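Putative molybdenum carrier protein (Syntrophus aciditrophicus SB, PDB 3IMK) is of unknown function but may carry molybdenum, and belongs to the circularly permuted YpsA branch of the SLOG proteins. Local coordinates at residues Asn70-Ser81 with His128-Pro137; Ile113-Thr124 with Met150-Ala158. One frame throughout, in Å; residues are numbered along the deposited sequence.

How the contacts relate
Along the chain, residues 70-81 come first, followed by 113-124, 128-137 and 150-158. Contact 1 closes a loop of 46 residues by setting strand 131-135 beside strand 76-81 in the parallel sheet. Contact 2 closes a loop of 25 residues by packing helix 145-157 against helix 113-126. Their segments alternate, so the two loops cross: helix 113-126 leads into strand 131-135 of contact 1, which is followed in turn by helix 145-157. The two contacts meet at the end of helix 113-126, where W123 packs on I129, L132 and T77 and I129 N probably donates to T124 O. Together they join the sheet centre to the helical layer over one face.

Contact 1: residues Asn70-Ser81 with His128-Pro137; sequences NVLDSDGTLIIS and HIQVLNIAGP
Two consecutive backbone amides grip D75 OD2 where the chain enters strand 131-135. Q130 N donates to the anti lone pair of D75 OD2 at 3.0 Å, whereas V131 N arrives 46° out of the carboxylate plane in an almost straight bond (175°). With CG set beside its own backbone N (chi1 -67°), the carboxylate can turn to these amides while D75 N donates to V131 O at 2.8 Å. Replacing D75 by alanine would probably leave the amides of Q130 and V131 without their acceptor. Beyond it, strands 76-81 and 131-135 run parallel as inner neighbours in the sheet of a Rossmann-like SLOG fold, laced by L78 N to N133 O, A135 N to L78 O and I80 N to A135 O. On one face the side chains of T77 and N133 lie alongside each other, and N133 ND2 donates to T77 OG1 (3.1 Å) almost in the amide plane, which helps to hold the amide in its rotation. S74 OG, which donates a hydrogen bond to N70 O (2.8 Å), rests 3.3 Å from N133 CB, so the end of helix 63-72 sits over this asparagine. On the other face the side chains of the two strands meet through carbon alone: I80 CD1 meets I134 CG2 at 3.8 Å, and L132 CD1 reaches L78 CB. At the far end P137 CD approaches I80 O to 3.2 Å.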
loop_
_atom_site.group_PDB
_atom_site.type_symbol
_atom_site.label_atom_id
_atom_site.label_comp_id
_atom_site.label_asym_id
_atom_site.label_seq_id
_atom_site.Cartn_x
_atom_site.Cartn_y
_atom_site.Cartn_z
ATOM N N ASN A 70 8.675 2.471 4.818
ATOM C CA ASN A 70 7.845 2.673 3.600
ATOM C C ASN A 70 7.024 3.960 3.660
ATOM O O ASN A 70 6.848 4.631 2.655
ATOM C CB ASN A 70 7.004 1.453 3.310
ATOM C CG ASN A 70 7.842 0.273 2.883
ATOM O OD1 ASN A 70 8.807 0.435 2.128
ATOM N ND2 ASN A 70 7.509 -0.916 3.402
ATOM N N VAL A 71 6.572 4.345 4.845
ATOM C CA VAL A 71 5.883 5.641 5.029
ATOM C C VAL A 71 6.822 6.803 4.732
ATOM O O VAL A 71 6.416 7.793 4.102
ATOM C CB VAL A 71 5.251 5.754 6.466
ATOM C CG1 VAL A 71 4.759 7.190 6.792
ATOM C CG2 VAL A 71 4.092 4.759 6.654
ATOM N N LEU A 72 8.056 6.686 5.189
ATOM C CA LEU A 72 9.025 7.775 5.050
ATOM C C LEU A 72 9.556 7.875 3.624
ATOM O O LEU A 72 9.890 8.984 3.176
ATOM C CB LEU A 72 10.185 7.600 6.017
ATOM C CG LEU A 72 9.869 7.937 7.456
ATOM C CD1 LEU A 72 10.964 7.410 8.421
ATOM C CD2 LEU A 72 9.708 9.448 7.628
ATOM N N ASP A 73 9.675 6.743 2.916
ATOM C CA ASP A 73 10.328 6.728 1.625
ATOM C C ASP A 73 9.305 6.718 0.455
ATOM O O ASP A 73 9.539 6.039 -0.568
ATOM C CB ASP A 73 11.221 5.484 1.573
ATOM C CG ASP A 73 12.383 5.585 0.599
ATOM O OD1 ASP A 73 12.664 6.686 0.072
ATOM O OD2 ASP A 73 13.035 4.527 0.347
ATOM N N SER A 74 8.201 7.448 0.624
ATOM C CA SER A 74 7.182 7.623 -0.415
ATOM C C SER A 74 6.567 8.977 -0.288
ATOM O O SER A 74 6.812 9.698 0.698
ATOM C CB SER A 74 6.108 6.540 -0.292
ATOM O OG SER A 74 5.530 6.485 1.007
ATOM N N ASP A 75 5.744 9.354 -1.271
ATOM C CA ASP A 75 5.076 10.641 -1.242
ATOM C C ASP A 75 3.786 10.637 -0.408
ATOM O O ASP A 75 3.387 11.700 0.098
ATOM C CB ASP A 75 4.720 11.068 -2.644
ATOM C CG ASP A 75 5.917 11.369 -3.501
ATOM O OD1 ASP A 75 6.992 11.786 -2.978
ATOM O OD2 ASP A 75 5.806 11.179 -4.744
ATOM N N GLY A 76 3.168 9.481 -0.251
ATOM C CA GLY A 76 1.964 9.328 0.516
ATOM C C GLY A 76 1.689 7.870 0.711
ATOM O O GLY A 76 2.216 7.038 -0.002
ATOM N N THR A 77 0.768 7.554 1.626
ATOM C CA THR A 77 0.379 6.193 1.982
ATOM C C THR A 77 -1.139 6.008 1.892
ATOM O O THR A 77 -1.923 6.748 2.509
ATOM C CB THR A 77 0.890 5.844 3.410
ATOM O OG1 THR A 77 2.329 5.845 3.448
ATOM C CG2 THR A 77 0.416 4.473 3.850
ATOM N N LEU A 78 -1.508 5.008 1.106
ATOM C CA LEU A 78 -2.880 4.571 0.945
ATOM C C LEU A 78 -3.028 3.317 1.817
ATOM O O LEU A 78 -2.264 2.369 1.613
ATOM C CB LEU A 78 -3.171 4.223 -0.511
ATOM C CG LEU A 78 -4.494 3.510 -0.824
ATOM C CD1 LEU A 78 -5.709 4.386 -0.421
ATOM C CD2 LEU A 78 -4.565 3.195 -2.320
ATOM N N ILE A 79 -3.984 3.294 2.756
ATOM C CA ILE A 79 -4.221 2.145 3.650
ATOM C C ILE A 79 -5.607 1.581 3.284
ATOM O O ILE A 79 -6.580 2.309 3.293
ATOM C CB ILE A 79 -4.174 2.499 5.163
ATOM C CG1 ILE A 79 -2.899 3.311 5.479
ATOM C CG2 ILE A 79 -4.220 1.196 5.963
ATOM C CD1 ILE A 79 -2.786 3.834 6.914
ATOM N N ILE A 80 -5.673 0.305 2.946
ATOM C CA ILE A 80 -6.909 -0.344 2.537
ATOM C C ILE A 80 -7.277 -1.418 3.578
ATOM O O ILE A 80 -6.455 -2.261 3.894
ATOM C CB ILE A 80 -6.736 -0.977 1.137
ATOM C CG1 ILE A 80 -6.175 0.037 0.137
ATOM C CG2 ILE A 80 -8.097 -1.555 0.675
ATOM C CD1 ILE A 80 -5.625 -0.582 -1.177
ATOM N N SER A 81 -8.533 -1.426 4.043
ATOM C CA SER A 81 -9.013 -2.400 5.003
ATOM C C SER A 81 -10.489 -2.669 4.811
ATOM O O SER A 81 -11.175 -1.977 4.044
ATOM C CB SER A 81 -8.825 -1.888 6.430
ATOM O OG SER A 81 -9.730 -0.861 6.739
ATOM N N HIS A 128 -0.069 15.681 -5.238
ATOM C CA HIS A 128 1.034 15.363 -6.157
ATOM C C HIS A 128 1.790 14.094 -5.777
ATOM O O HIS A 128 3.020 14.043 -5.856
ATOM C CB HIS A 128 1.978 16.559 -6.336
ATOM C CG HIS A 128 1.347 17.689 -7.066
ATOM N ND1 HIS A 128 1.402 17.808 -8.436
ATOM C CD2 HIS A 128 0.669 18.765 -6.615
ATOM C CE1 HIS A 128 0.755 18.897 -8.804
ATOM N NE2 HIS A 128 0.299 19.498 -7.719
ATOM N N ILE A 129 1.041 13.059 -5.394
ATOM C CA ILE A 129 1.624 11.802 -4.966
ATOM C C ILE A 129 2.018 11.021 -6.204
ATOM O O ILE A 129 1.164 10.689 -7.025
ATOM C CB ILE A 129 0.627 11.015 -4.124
ATOM C CG1 ILE A 129 0.461 11.735 -2.779
ATOM C CG2 ILE A 129 1.145 9.544 -3.910
ATOM C CD1 ILE A 129 -0.808 11.370 -2.045
ATOM N N GLN A 130 3.321 10.730 -6.338
ATOM C CA GLN A 130 3.813 9.918 -7.451
ATOM C C GLN A 130 4.381 8.568 -7.032
ATOM O O GLN A 130 4.204 7.573 -7.730
ATOM C CB GLN A 130 4.853 10.731 -8.224
ATOM C CG GLN A 130 4.323 12.022 -8.898
ATOM C CD GLN A 130 5.327 12.691 -9.856
ATOM O OE1 GLN A 130 6.465 12.273 -9.991
ATOM N NE2 GLN A 130 4.887 13.742 -10.484
ATOM N N VAL A 131 5.097 8.535 -5.902
ATOM C CA VAL A 131 5.567 7.316 -5.271
ATOM C C VAL A 131 4.571 7.005 -4.163
ATOM O O VAL A 131 4.471 7.774 -3.159
ATOM C CB VAL A 131 6.977 7.457 -4.709
ATOM C CG1 VAL A 131 7.404 6.148 -4.025
ATOM C CG2 VAL A 131 8.008 7.855 -5.834
ATOM N N LEU A 132 3.762 5.974 -4.405
ATOM C CA LEU A 132 2.659 5.626 -3.548
ATOM C C LEU A 132 2.917 4.377 -2.748
ATOM O O LEU A 132 3.104 3.306 -3.337
ATOM C CB LEU A 132 1.412 5.429 -4.402
ATOM C CG LEU A 132 0.130 4.989 -3.685
ATOM C CD1 LEU A 132 -0.330 6.029 -2.667
ATOM C CD2 LEU A 132 -0.997 4.741 -4.729
ATOM N N ASN A 133 2.945 4.493 -1.414
ATOM C CA ASN A 133 3.017 3.343 -0.496
ATOM C C ASN A 133 1.608 2.831 -0.260
ATOM O O ASN A 133 0.707 3.622 -0.020
ATOM C CB ASN A 133 3.624 3.800 0.809
ATOM C CG ASN A 133 3.725 2.699 1.871
ATOM O OD1 ASN A 133 4.063 1.557 1.542
ATOM N ND2 ASN A 133 3.521 3.054 3.133
ATOM N N ILE A 134 1.420 1.518 -0.403
ATOM C CA ILE A 134 0.111 0.897 -0.217
ATOM C C ILE A 134 0.286 -0.109 0.904
ATOM O O ILE A 134 1.176 -0.969 0.892
ATOM C CB ILE A 134 -0.416 0.241 -1.497
ATOM C CG1 ILE A 134 -0.475 1.304 -2.589
ATOM C CG2 ILE A 134 -1.802 -0.413 -1.210
ATOM C CD1 ILE A 134 -0.955 0.784 -3.975
ATOM N N ALA A 135 -0.605 -0.034 1.890
ATOM C CA ALA A 135 -0.564 -0.833 3.106
ATOM C C ALA A 135 -1.929 -1.365 3.456
ATOM O O ALA A 135 -2.961 -0.871 3.035
ATOM C CB ALA A 135 -0.021 0.057 4.271
ATOM N N GLY A 136 -1.940 -2.361 4.333
ATOM C CA GLY A 136 -3.178 -2.910 4.855
ATOM C C GLY A 136 -2.941 -4.271 5.496
ATOM O O GLY A 136 -1.791 -4.745 5.603
ATOM N N PRO A 137 -4.023 -4.885 5.987
ATOM C CA PRO A 137 -3.845 -6.142 6.755
ATOM C C PRO A 137 -3.259 -7.327 5.959
ATOM O O PRO A 137 -3.342 -7.375 4.714
ATOM C CB PRO A 137 -5.258 -6.518 7.202
ATOM C CG PRO A 137 -6.049 -5.280 7.030
ATOM C CD PRO A 137 -5.408 -4.391 6.003
#

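Contact 2: residues Ile113-Thr124 with Met150-Ala158; sequences IEDAATLINSWT and MDLLEVFLA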
loop_
_atom_site.group_PDB
_atom_site.type_symbol
_atom_site.label_atom_id
_atom_site.label_comp_id
_atom_site.label_asym_id
_atom_site.label_seq_id
_atom_site.Cartn_x
_atom_site.Cartn_y
_atom_site.Cartn_z
ATOM N N ILE A 113 -15.857 0.116 -3.978
ATOM C CA ILE A 113 -14.580 0.271 -4.669
ATOM C C ILE A 113 -14.641 1.377 -5.733
ATOM O O ILE A 113 -13.654 2.090 -5.935
ATOM C CB ILE A 113 -13.993 -1.044 -5.278
ATOM C CG1 ILE A 113 -14.953 -1.664 -6.305
ATOM C CG2 ILE A 113 -13.600 -2.038 -4.139
ATOM C CD1 ILE A 113 -14.366 -2.820 -7.101
ATOM N N GLU A 114 -15.779 1.526 -6.412
ATOM C CA GLU A 114 -15.852 2.564 -7.435
ATOM C C GLU A 114 -15.727 3.944 -6.831
ATOM O O GLU A 114 -15.040 4.799 -7.368
ATOM C CB GLU A 114 -17.164 2.465 -8.205
ATOM C CG GLU A 114 -17.326 1.165 -8.983
ATOM C CD GLU A 114 -17.983 0.032 -8.178
ATOM O OE1 GLU A 114 -18.178 0.145 -6.964
ATOM O OE2 GLU A 114 -18.343 -1.017 -8.803
ATOM N N ASP A 115 -16.414 4.194 -5.755
ATOM C CA ASP A 115 -16.393 5.536 -5.114
ATOM C C ASP A 115 -15.026 5.787 -4.443
ATOM O O ASP A 115 -14.483 6.903 -4.457
ATOM C CB ASP A 115 -17.574 5.656 -4.151
ATOM C CG ASP A 115 -18.953 5.517 -4.875
ATOM O OD1 ASP A 115 -19.025 5.837 -6.045
ATOM O OD2 ASP A 115 -19.912 5.209 -4.215
ATOM N N ALA A 116 -14.470 4.738 -3.850
ATOM C CA ALA A 116 -13.138 4.835 -3.287
ATOM C C ALA A 116 -12.108 5.251 -4.335
ATOM O O ALA A 116 -11.196 6.022 -4.048
ATOM C CB ALA A 116 -12.698 3.500 -2.623
ATOM N N ALA A 117 -12.204 4.667 -5.530
ATOM C CA ALA A 117 -11.260 5.009 -6.610
ATOM C C ALA A 117 -11.306 6.509 -6.901
ATOM O O ALA A 117 -10.261 7.137 -7.112
ATOM C CB ALA A 117 -11.570 4.196 -7.875
ATOM N N THR A 118 -12.513 7.078 -6.894
ATOM C CA THR A 118 -12.670 8.544 -7.072
ATOM C C THR A 118 -11.940 9.317 -5.982
ATOM O O THR A 118 -11.197 10.291 -6.246
ATOM C CB THR A 118 -14.109 8.922 -7.126
ATOM O OG1 THR A 118 -14.667 8.305 -8.290
ATOM C CG2 THR A 118 -14.337 10.475 -7.194
ATOM N N LEU A 119 -12.134 8.901 -4.735
ATOM C CA LEU A 119 -11.418 9.530 -3.627
ATOM C C LEU A 119 -9.896 9.445 -3.758
ATOM O O LEU A 119 -9.178 10.398 -3.427
ATOM C CB LEU A 119 -11.852 8.971 -2.261
ATOM C CG LEU A 119 -13.005 9.654 -1.528
ATOM C CD1 LEU A 119 -14.163 10.120 -2.367
ATOM C CD2 LEU A 119 -13.468 8.819 -0.327
ATOM N N ILE A 120 -9.384 8.273 -4.138
ATOM C CA ILE A 120 -7.954 8.091 -4.302
ATOM C C ILE A 120 -7.428 9.004 -5.431
ATOM O O ILE A 120 -6.344 9.584 -5.336
ATOM C CB ILE A 120 -7.582 6.592 -4.562
ATOM C CG1 ILE A 120 -8.069 5.686 -3.419
ATOM C CG2 ILE A 120 -6.045 6.454 -4.777
ATOM C CD1 ILE A 120 -8.049 4.188 -3.736
ATOM N N ASN A 121 -8.177 9.094 -6.500
ATOM C CA ASN A 121 -7.793 9.996 -7.602
ATOM C C ASN A 121 -7.694 11.450 -7.099
ATOM O O ASN A 121 -6.715 12.151 -7.397
ATOM C CB ASN A 121 -8.787 9.822 -8.755
ATOM C CG ASN A 121 -8.530 10.738 -9.916
ATOM O OD1 ASN A 121 -8.820 11.931 -9.830
ATOM N ND2 ASN A 121 -8.050 10.185 -11.020
ATOM N N SER A 122 -8.702 11.935 -6.387
ATOM C CA SER A 122 -8.689 13.308 -5.912
ATOM C C SER A 122 -7.481 13.536 -4.974
ATOM O O SER A 122 -6.771 14.555 -5.043
ATOM C CB SER A 122 -9.996 13.569 -5.178
ATOM O OG SER A 122 -11.095 13.514 -6.077
ATOM N N TRP A 123 -7.213 12.560 -4.099
ATOM C CA TRP A 123 -6.178 12.685 -3.103
ATOM C C TRP A 123 -4.780 12.656 -3.738
ATOM O O TRP A 123 -3.890 13.433 -3.402
ATOM C CB TRP A 123 -6.349 11.558 -2.049
ATOM C CG TRP A 123 -5.229 11.362 -1.053
ATOM C CD1 TRP A 123 -4.967 12.111 0.036
ATOM C CD2 TRP A 123 -4.292 10.296 -1.053
ATOM N NE1 TRP A 123 -3.890 11.591 0.722
ATOM C CE2 TRP A 123 -3.467 10.459 0.065
ATOM C CE3 TRP A 123 -4.087 9.193 -1.886
ATOM C CZ2 TRP A 123 -2.435 9.592 0.354
ATOM C CZ3 TRP A 123 -3.059 8.311 -1.587
ATOM C CH2 TRP A 123 -2.232 8.541 -0.500
ATOM N N THR A 124 -4.556 11.670 -4.605
ATOM C CA THR A 124 -3.225 11.555 -5.265
ATOM C C THR A 124 -2.932 12.783 -6.104
ATOM O O THR A 124 -1.816 13.327 -6.080
ATOM C CB THR A 124 -3.059 10.270 -6.124
ATOM O OG1 THR A 124 -4.105 10.166 -7.087
ATOM C CG2 THR A 124 -2.971 9.033 -5.254
HETATM N N MSE A 150 -6.664 -5.561 -5.294
HETATM C CA MSE A 150 -6.526 -5.663 -6.759
HETATM C C MSE A 150 -7.669 -4.952 -7.475
HETATM O O MSE A 150 -7.440 -4.214 -8.431
HETATM C CB MSE A 150 -6.418 -7.129 -7.224
HETATM C CG MSE A 150 -5.212 -7.894 -6.680
HETATM SE SE MSE A 150 -3.579 -7.314 -7.485
HETATM C CE MSE A 150 -3.721 -7.960 -9.325
ATOM N N ASP A 151 -8.894 -5.222 -7.030
ATOM C CA ASP A 151 -10.086 -4.727 -7.707
ATOM C C ASP A 151 -10.137 -3.200 -7.579
ATOM O O ASP A 151 -10.460 -2.511 -8.538
ATOM C CB ASP A 151 -11.353 -5.350 -7.098
ATOM C CG ASP A 151 -11.518 -6.820 -7.373
ATOM O OD1 ASP A 151 -10.812 -7.356 -8.245
ATOM O OD2 ASP A 151 -12.395 -7.454 -6.689
ATOM N N LEU A 152 -9.793 -2.679 -6.402
ATOM C CA LEU A 152 -9.768 -1.237 -6.183
ATOM C C LEU A 152 -8.737 -0.549 -7.099
ATOM O O LEU A 152 -9.003 0.489 -7.724
ATOM C CB LEU A 152 -9.470 -0.936 -4.694
ATOM C CG LEU A 152 -9.312 0.540 -4.306
ATOM C CD1 LEU A 152 -10.556 1.341 -4.695
ATOM C CD2 LEU A 152 -9.070 0.604 -2.803
ATOM N N LEU A 153 -7.520 -1.086 -7.112
ATOM C CA LEU A 153 -6.469 -0.491 -7.936
ATOM C C LEU A 153 -6.818 -0.548 -9.423
ATOM O O LEU A 153 -6.482 0.381 -10.188
ATOM C CB LEU A 153 -5.111 -1.138 -7.616
ATOM C CG LEU A 153 -4.579 -0.862 -6.206
ATOM C CD1 LEU A 153 -3.281 -1.675 -5.950
ATOM C CD2 LEU A 153 -4.380 0.610 -5.930
ATOM N N GLU A 154 -7.488 -1.617 -9.832
ATOM C CA GLU A 154 -7.938 -1.695 -11.216
ATOM C C GLU A 154 -8.872 -0.549 -11.587
ATOM O O GLU A 154 -8.775 0.010 -12.674
ATOM C CB GLU A 154 -8.553 -3.040 -11.521
ATOM C CG GLU A 154 -7.489 -4.162 -11.577
ATOM C CD GLU A 154 -6.646 -4.219 -12.910
ATOM O OE1 GLU A 154 -7.072 -3.645 -13.951
ATOM O OE2 GLU A 154 -5.585 -4.911 -12.884
ATOM N N VAL A 155 -9.793 -0.208 -10.701
ATOM C CA VAL A 155 -10.709 0.916 -11.007
ATOM C C VAL A 155 -9.960 2.233 -10.962
ATOM O O VAL A 155 -10.160 3.097 -11.822
ATOM C CB VAL A 155 -11.955 0.944 -10.052
ATOM C CG1 VAL A 155 -12.854 2.155 -10.368
ATOM C CG2 VAL A 155 -12.733 -0.396 -10.116
ATOM N N PHE A 156 -9.059 2.378 -9.975
ATOM C CA PHE A 156 -8.251 3.586 -9.849
ATOM C C PHE A 156 -7.328 3.851 -11.045
ATOM O O PHE A 156 -7.273 4.986 -11.524
ATOM C CB PHE A 156 -7.489 3.533 -8.489
ATOM C CG PHE A 156 -6.421 4.582 -8.318
ATOM C CD1 PHE A 156 -6.686 5.914 -8.578
ATOM C CD2 PHE A 156 -5.185 4.235 -7.835
ATOM C CE1 PHE A 156 -5.671 6.869 -8.451
ATOM C CE2 PHE A 156 -4.180 5.183 -7.664
ATOM C CZ PHE A 156 -4.437 6.500 -7.974
ATOM N N LEU A 157 -6.607 2.821 -11.506
ATOM C CA LEU A 157 -5.486 3.001 -12.504
ATOM C C LEU A 157 -5.571 2.186 -13.789
ATOM O O LEU A 157 -4.701 2.326 -14.665
ATOM C CB LEU A 157 -4.153 2.643 -11.881
ATOM C CG LEU A 157 -3.635 3.606 -10.834
ATOM C CD1 LEU A 157 -2.391 3.018 -10.157
ATOM C CD2 LEU A 157 -3.394 4.999 -11.460
ATOM N N ALA A 158 -6.571 1.330 -13.896
ATOM C CA ALA A 158 -6.809 0.550 -15.114
ATOM C C ALA A 158 -8.201 0.897 -15.656
ATOM O O ALA A 158 -8.685 2.026 -15.485
ATOM C CB ALA A 158 -6.689 -0.938 -14.811
ATOM O OXT ALA A 158 -8.883 0.057 -16.268
HETATM O O HOH W 1 -9.560 7.233 -10.834
#
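L152 and F156, one turn apart on helix 145-157, enter helix 113-126 as knobs into holes. The hole for L152 is formed by I113, A116, A117 and I120, and that for F156 by A117, I120, N121 and T124. Among the aliphatic contacts, L152 CD1 lies 3.7 Å from A116 CB; it also borders the carbonyl I113 O. L152 CD2 meets I120 CD1 tip to tip at 3.8 Å. A117 CB is tight against V155 CG1 (3.5 Å), in keeping with the small residue where the backbones come closest. The aromatic contact is a CH-pi interaction: I120 CG2 stands 3.5 Å from the F156 ring centroid, only 9° off the normal, while L157 CG covers the opposite face nearer the rim. CG of F156 is anti to its backbone N (chi1 169°), which swings the ring across toward T124, whose OG1 comes to the ring edge 3.8 Å from F156 CZ. Polar links are sparse. Within helix 113-126, T124 OG1 donates to I120 O at 2.9 Å, sharing that acceptor with T124 N from the other side of the carbonyl plane; between the helices, one water joins F156 O to N121 ND2, weakly at the amide. Segments 113-124 and 150-157 cross at -56°, and with A116 and I120 touching strand 103-107 and L153 touching strand 131-135, they form part of the helical layer covering a parallel sheet in a Rossmann-like alpha/beta fold.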